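Long-range contacts in cell wall surface anchor family protein (Streptococcus agalactiae serogroup V, PDB 3TVY), which probably serves as the adhesive tip pilin of group B streptococcal pili, this fragment holding its magnesium-binding von Willebrand factor A-type domain: residues A34-E39 with D356-I361; H170-V175 with I320-I325. All coordinates share one frame; numbering follows the deposited sequence.

Interaction 1: residues A34-E39 with D356-I361; sequences ALKAGE and DDTNKI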
loop_
_atom_site.group_PDB
_atom_site.type_symbol
_atom_site.label_atom_id
_atom_site.label_comp_id
_atom_site.label_asym_id
_atom_site.label_seq_id
_atom_site.Cartn_x
_atom_site.Cartn_y
_atom_site.Cartn_z
ATOM N N ALA A 34 -12.948 10.949 1.508
ATOM C CA ALA A 34 -13.472 9.808 2.272
ATOM C C ALA A 34 -15.006 9.770 2.345
ATOM O O ALA A 34 -15.593 8.690 2.241
ATOM C CB ALA A 34 -12.872 9.752 3.705
ATOM N N LEU A 35 -15.634 10.922 2.581
ATOM C CA LEU A 35 -17.107 11.012 2.591
ATOM C C LEU A 35 -17.694 10.529 1.269
ATOM O O LEU A 35 -18.509 9.598 1.250
ATOM C CB LEU A 35 -17.600 12.445 2.877
ATOM C CG LEU A 35 -19.109 12.677 3.063
ATOM C CD1 LEU A 35 -19.712 11.710 4.098
ATOM C CD2 LEU A 35 -19.421 14.112 3.452
ATOM N N LYS A 36 -17.240 11.163 0.185
ATOM C CA LYS A 36 -17.754 10.951 -1.159
ATOM C C LYS A 36 -17.435 9.567 -1.685
ATOM O O LYS A 36 -18.297 8.917 -2.294
ATOM C CB LYS A 36 -17.228 12.013 -2.129
ATOM C CG LYS A 36 -17.695 13.478 -1.836
ATOM C CD LYS A 36 -19.168 13.516 -1.563
ATOM C CE LYS A 36 -19.638 14.872 -1.069
ATOM N NZ LYS A 36 -19.842 15.799 -2.182
ATOM N N ALA A 37 -16.193 9.127 -1.474
ATOM C CA ALA A 37 -15.807 7.732 -1.784
ATOM C C ALA A 37 -16.680 6.731 -1.027
ATOM O O ALA A 37 -17.151 5.759 -1.613
ATOM C CB ALA A 37 -14.333 7.496 -1.440
ATOM N N GLY A 38 -16.910 6.985 0.265
ATOM C CA GLY A 38 -17.701 6.088 1.121
ATOM C C GLY A 38 -19.153 5.957 0.712
ATOM O O GLY A 38 -19.709 4.849 0.654
ATOM N N GLU A 39 -19.772 7.103 0.441
ATOM C CA GLU A 39 -21.133 7.117 -0.061
ATOM C C GLU A 39 -21.239 6.497 -1.442
ATOM O O GLU A 39 -22.219 5.818 -1.713
ATOM C CB GLU A 39 -21.696 8.539 -0.026
ATOM C CG GLU A 39 -21.923 8.997 1.396
ATOM C CD GLU A 39 -22.282 10.450 1.506
ATOM O OE1 GLU A 39 -21.978 11.259 0.579
ATOM O OE2 GLU A 39 -22.860 10.792 2.545
ATOM N N ASP A 356 -11.408 14.232 -11.272
ATOM C CA ASP A 356 -10.847 15.427 -10.648
ATOM C C ASP A 356 -11.880 16.044 -9.695
ATOM O O ASP A 356 -11.687 17.132 -9.165
ATOM C CB ASP A 356 -10.351 16.430 -11.713
ATOM C CG ASP A 356 -11.474 16.915 -12.655
ATOM O OD1 ASP A 356 -11.178 17.714 -13.569
ATOM O OD2 ASP A 356 -12.657 16.503 -12.483
ATOM N N ASP A 357 -12.979 15.321 -9.480
ATOM C CA ASP A 357 -14.164 15.866 -8.791
ATOM C C ASP A 357 -14.766 14.713 -7.990
ATOM O O ASP A 357 -15.125 13.662 -8.560
ATOM C CB ASP A 357 -15.145 16.415 -9.832
ATOM C CG ASP A 357 -16.438 16.961 -9.232
ATOM O OD1 ASP A 357 -16.737 16.746 -8.033
ATOM O OD2 ASP A 357 -17.208 17.581 -10.012
ATOM N N THR A 358 -14.830 14.879 -6.666
ATOM C CA THR A 358 -15.264 13.777 -5.817
ATOM C C THR A 358 -16.732 13.471 -6.046
ATOM O O THR A 358 -17.235 12.463 -5.567
ATOM C CB THR A 358 -15.039 14.037 -4.325
ATOM O OG1 THR A 358 -15.637 15.289 -3.971
ATOM C CG2 THR A 358 -13.548 14.054 -3.974
ATOM N N ASN A 359 -17.423 14.347 -6.775
ATOM C CA ASN A 359 -18.854 14.132 -6.993
ATOM C C ASN A 359 -19.098 13.269 -8.224
ATOM O O ASN A 359 -20.251 12.938 -8.559
ATOM C CB ASN A 359 -19.656 15.470 -7.001
ATOM C CG ASN A 359 -19.660 16.168 -5.629
ATOM O OD1 ASN A 359 -19.171 17.291 -5.487
ATOM N ND2 ASN A 359 -20.240 15.522 -4.633
ATOM N N LYS A 360 -18.012 12.893 -8.895
ATOM C CA LYS A 360 -18.109 12.040 -10.086
ATOM C C LYS A 360 -17.764 10.576 -9.791
ATOM O O LYS A 360 -17.841 9.751 -10.695
ATOM C CB LYS A 360 -17.211 12.583 -11.214
ATOM C CG LYS A 360 -17.735 13.936 -11.825
ATOM C CD LYS A 360 -16.869 14.426 -13.013
ATOM C CE LYS A 360 -17.348 13.843 -14.375
ATOM N NZ LYS A 360 -16.423 14.189 -15.512
ATOM N N ILE A 361 -17.369 10.273 -8.539
ATOM C CA ILE A 361 -16.889 8.920 -8.151
ATOM C C ILE A 361 -17.951 7.849 -8.315
ATOM O O ILE A 361 -17.718 6.820 -8.973
ATOM C CB ILE A 361 -16.351 8.860 -6.693
ATOM C CG1 ILE A 361 -15.185 9.839 -6.485
ATOM C CG2 ILE A 361 -15.951 7.406 -6.337
ATOM C CD1 ILE A 361 -14.776 9.956 -4.998
#
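Ile361 and Ala37 form the tight end of this contact, where the loop that follows strand 352-355 turns into helix 361-370 and meets the early turns of helix 33-49. The touching is done by the last carbon of the isoleucine: Ile361 CD1 comes up against the helix backbone, 3.9 Å from Ala37 N, and lies 4.3 Å from Ala37 CB. With CG1 anti to the carbonyl carbon (chi1 -59°) and the next torsion extended, the ethyl arm reaches out to the neighbouring helix. Both residues are buried, and Ile361 also packs on Ala40 and Ile325, so this end belongs to the hydrophobic interior.

Thr358 marks the passage from packed to open. Its side chain crosses that of Lys36 at about a right angle, Thr358 OG1 lying 3.5 Å from Lys36 CG and Thr358 O 3.5 Å from Lys36 CB. The lysine offers only its aliphatic stem here; the threonine hydroxyl spends its hydrogen bond on the carbonyl of Ser31, just ahead of the same helix.

Farther out the contact is more exposed: the Lys36 chain bends at chi2 (-46°), carrying its ammonium end over to the side chain of Asn359. The loop is shaped locally by an Asx turn, in which Asp357 OD1 takes the N-H of Asn359 at 2.8 Å from above the carboxylate plane. Lys36 NZ remains 6.7 Å from Asp357 OD1, too far for a salt bridge, although some weak attraction between the charges is likely. The chemistry therefore implies a graded interface: apolar contact joins helix to loop on the inside, while towards the surface the threonine hydroxyl is satisfied by Ser31 and the Asp357 carboxylate accepts a bond from its own loop.

Interaction 2: residues H170-V175 with I320-I325; sequences HVTDGV and IFTVGI. With MG (magnesium ion), chain C.
Two neighbouring parallel strands in the sheet of the von Willebrand factor A domain, 165-172 and 319-325, pair here, and the first runs on at its C-terminal end into the magnesium site. The pairing rests on four backbone hydrogen bonds. His170 takes part through both its groups, His170 N bonding to Phe321 O at 2.8 Å and His170 O receiving Val323 N at 2.8 Å. Thr172 follows: Thr172 N reaches Val323 O at 3.1 Å and is nearly straight (170°), whereas Ile325 N meets Thr172 O at 2.8 Å with a marked bend (138°), as the first strand ends.

On one face of the sheet Val171 CG1 touches Ile325 CD1 at 3.8 Å, under the cover of helix 361-370. The other face is more polar. Its histidine has CG anti to the backbone N (chi1 -180°), which sets the ring beside Thr322; a water lying in the ring plane bridges His170 ND1 and Thr322 OG1, 2.8 Å from each. His170 NE2 is hydrogen-bonded to the hydroxyl of Tyr61, and Thr172 CG2 sits over one ring face near its rim.

Beyond the strand, Thr172 OG1 accepts the N-H of Gly174 in an ST turn and also bonds to Asp18, steadying the backbone around Asp173. Asp173 OD1 binds the magnesium ion at 2.0 Å, its other oxygen being held by Arg33 in a salt bridge. Ser20, Ser22 and three waters complete six ligands, while Asp18 and Thr143 make no direct bond to the ion. Direct aspartate coordination without the threonine is consistent with the closed form of integrin inserted domains, and the whole arrangement is that of a metal ion-dependent adhesion site (MIDAS) at the C-terminal edge of a parallel sheet.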
loop_
_atom_site.group_PDB
_atom_site.type_symbol
_atom_site.label_atom_id
_atom_site.label_comp_id
_atom_site.label_asym_id
_atom_site.label_seq_id
_atom_site.Cartn_x
_atom_site.Cartn_y
_atom_site.Cartn_z
ATOM N N HIS A 170 -12.178 -0.893 -7.312
ATOM C CA HIS A 170 -11.103 -0.358 -6.490
ATOM C C HIS A 170 -11.124 1.173 -6.504
ATOM O O HIS A 170 -10.925 1.793 -7.531
ATOM C CB HIS A 170 -9.755 -0.965 -6.956
ATOM C CG HIS A 170 -8.548 -0.505 -6.187
ATOM N ND1 HIS A 170 -7.264 -0.682 -6.668
ATOM C CD2 HIS A 170 -8.421 0.134 -4.993
ATOM C CE1 HIS A 170 -6.398 -0.183 -5.799
ATOM N NE2 HIS A 170 -7.072 0.320 -4.779
ATOM N N VAL A 171 -11.384 1.777 -5.341
ATOM C CA VAL A 171 -11.401 3.222 -5.205
ATOM C C VAL A 171 -10.137 3.662 -4.466
ATOM O O VAL A 171 -9.907 3.226 -3.314
ATOM C CB VAL A 171 -12.627 3.697 -4.423
ATOM C CG1 VAL A 171 -12.595 5.208 -4.300
ATOM C CG2 VAL A 171 -13.890 3.286 -5.116
ATOM N N THR A 172 -9.302 4.470 -5.141
ATOM C CA THR A 172 -8.008 4.888 -4.571
ATOM C C THR A 172 -7.645 6.335 -4.929
ATOM O O THR A 172 -8.112 6.880 -5.927
ATOM C CB THR A 172 -6.855 3.914 -4.982
ATOM O OG1 THR A 172 -5.629 4.304 -4.361
ATOM C CG2 THR A 172 -6.645 3.902 -6.521
ATOM N N ASP A 173 -6.820 6.964 -4.104
ATOM C CA ASP A 173 -6.306 8.297 -4.436
ATOM C C ASP A 173 -4.773 8.337 -4.402
ATOM O O ASP A 173 -4.186 9.415 -4.268
ATOM C CB ASP A 173 -6.906 9.384 -3.527
ATOM C CG ASP A 173 -6.219 9.467 -2.151
ATOM O OD1 ASP A 173 -5.458 8.528 -1.763
ATOM O OD2 ASP A 173 -6.449 10.485 -1.461
ATOM N N GLY A 174 -4.110 7.176 -4.513
ATOM C CA GLY A 174 -2.639 7.231 -4.493
ATOM C C GLY A 174 -1.925 6.012 -5.008
ATOM O O GLY A 174 -2.415 4.871 -4.851
ATOM N N VAL A 175 -0.775 6.238 -5.644
ATOM C CA VAL A 175 0.138 5.139 -5.946
ATOM C C VAL A 175 0.658 4.474 -4.641
ATOM O O VAL A 175 0.667 5.109 -3.584
ATOM C CB VAL A 175 1.349 5.613 -6.810
ATOM C CG1 VAL A 175 0.882 6.002 -8.228
ATOM C CG2 VAL A 175 2.154 6.751 -6.118
ATOM N N ILE A 320 -11.883 -6.079 -13.307
ATOM C CA ILE A 320 -11.312 -5.231 -12.254
ATOM C C ILE A 320 -11.341 -3.791 -12.721
ATOM O O ILE A 320 -10.745 -3.437 -13.744
ATOM C CB ILE A 320 -9.872 -5.667 -11.872
ATOM C CG1 ILE A 320 -9.832 -7.150 -11.530
ATOM C CG2 ILE A 320 -9.318 -4.848 -10.692
ATOM C CD1 ILE A 320 -8.440 -7.711 -11.497
ATOM N N PHE A 321 -12.055 -2.961 -11.960
ATOM C CA PHE A 321 -12.239 -1.566 -12.332
ATOM C C PHE A 321 -11.590 -0.711 -11.278
ATOM O O PHE A 321 -11.672 -1.025 -10.098
ATOM C CB PHE A 321 -13.741 -1.249 -12.417
ATOM C CG PHE A 321 -14.501 -2.118 -13.403
ATOM C CD1 PHE A 321 -14.367 -1.914 -14.786
ATOM C CD2 PHE A 321 -15.360 -3.113 -12.952
ATOM C CE1 PHE A 321 -15.079 -2.687 -15.725
ATOM C CE2 PHE A 321 -16.096 -3.909 -13.884
ATOM C CZ PHE A 321 -15.949 -3.692 -15.267
ATOM N N THR A 322 -10.952 0.373 -11.688
ATOM C CA THR A 322 -10.253 1.241 -10.741
ATOM C C THR A 322 -10.679 2.683 -10.946
ATOM O O THR A 322 -10.577 3.191 -12.050
ATOM C CB THR A 322 -8.703 1.142 -10.960
ATOM O OG1 THR A 322 -8.314 -0.225 -10.894
ATOM C CG2 THR A 322 -7.932 1.926 -9.884
ATOM N N VAL A 323 -11.171 3.330 -9.894
ATOM C CA VAL A 323 -11.512 4.750 -9.979
ATOM C C VAL A 323 -10.500 5.511 -9.106
ATOM O O VAL A 323 -10.469 5.348 -7.893
ATOM C CB VAL A 323 -13.013 5.045 -9.586
ATOM C CG1 VAL A 323 -13.264 6.568 -9.468
ATOM C CG2 VAL A 323 -13.992 4.372 -10.612
ATOM N N GLY A 324 -9.651 6.308 -9.750
ATOM C CA GLY A 324 -8.694 7.157 -9.027
ATOM C C GLY A 324 -9.323 8.500 -8.670
ATOM O O GLY A 324 -10.212 9.016 -9.402
ATOM N N ILE A 325 -8.872 9.063 -7.548
ATOM C CA ILE A 325 -9.332 10.377 -7.118
ATOM C C ILE A 325 -8.190 11.410 -7.105
ATOM O O ILE A 325 -7.394 11.453 -6.144
ATOM C CB ILE A 325 -10.028 10.350 -5.737
ATOM C CG1 ILE A 325 -10.970 9.142 -5.604
ATOM C CG2 ILE A 325 -10.776 11.685 -5.528
ATOM C CD1 ILE A 325 -11.354 8.798 -4.150
HETATM MG MG MG C . -3.869 8.476 -0.495
HETATM O O HOH W 1 -7.273 -2.124 -9.089
HETATM O O HOH W 2 -4.784 11.990 -5.221
HETATM O O HOH W 3 -2.833 9.413 -1.970
HETATM O O HOH W 4 -3.473 6.594 -1.391
HETATM O O HOH W 5 -2.037 8.472 0.588
#

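Overall arrangement
The two contacts illustrate successive layers of one α/β domain. Interaction 2 lies within the sheet and is wholly buried, held by backbone hydrogen bonds; interaction 1 joins helix 33-49 to the loop leading into helix 361-370, over that sheet, and runs from interior to surface, with van der Waals contact doing most of the work. Their centres are 11 Å apart and they meet directly: Ile361 CD1 lies 3.7 Å from Ile325 CD1, and Ala37 CB is 4.1 Å from Val171 CG1. The apolar face of the strand pair is thus the floor beneath the helix-loop junction. Of the four segments, 170-175 is the one that reaches the metal, though Arg33, beside 34-39, ties the helix layer to Asp173.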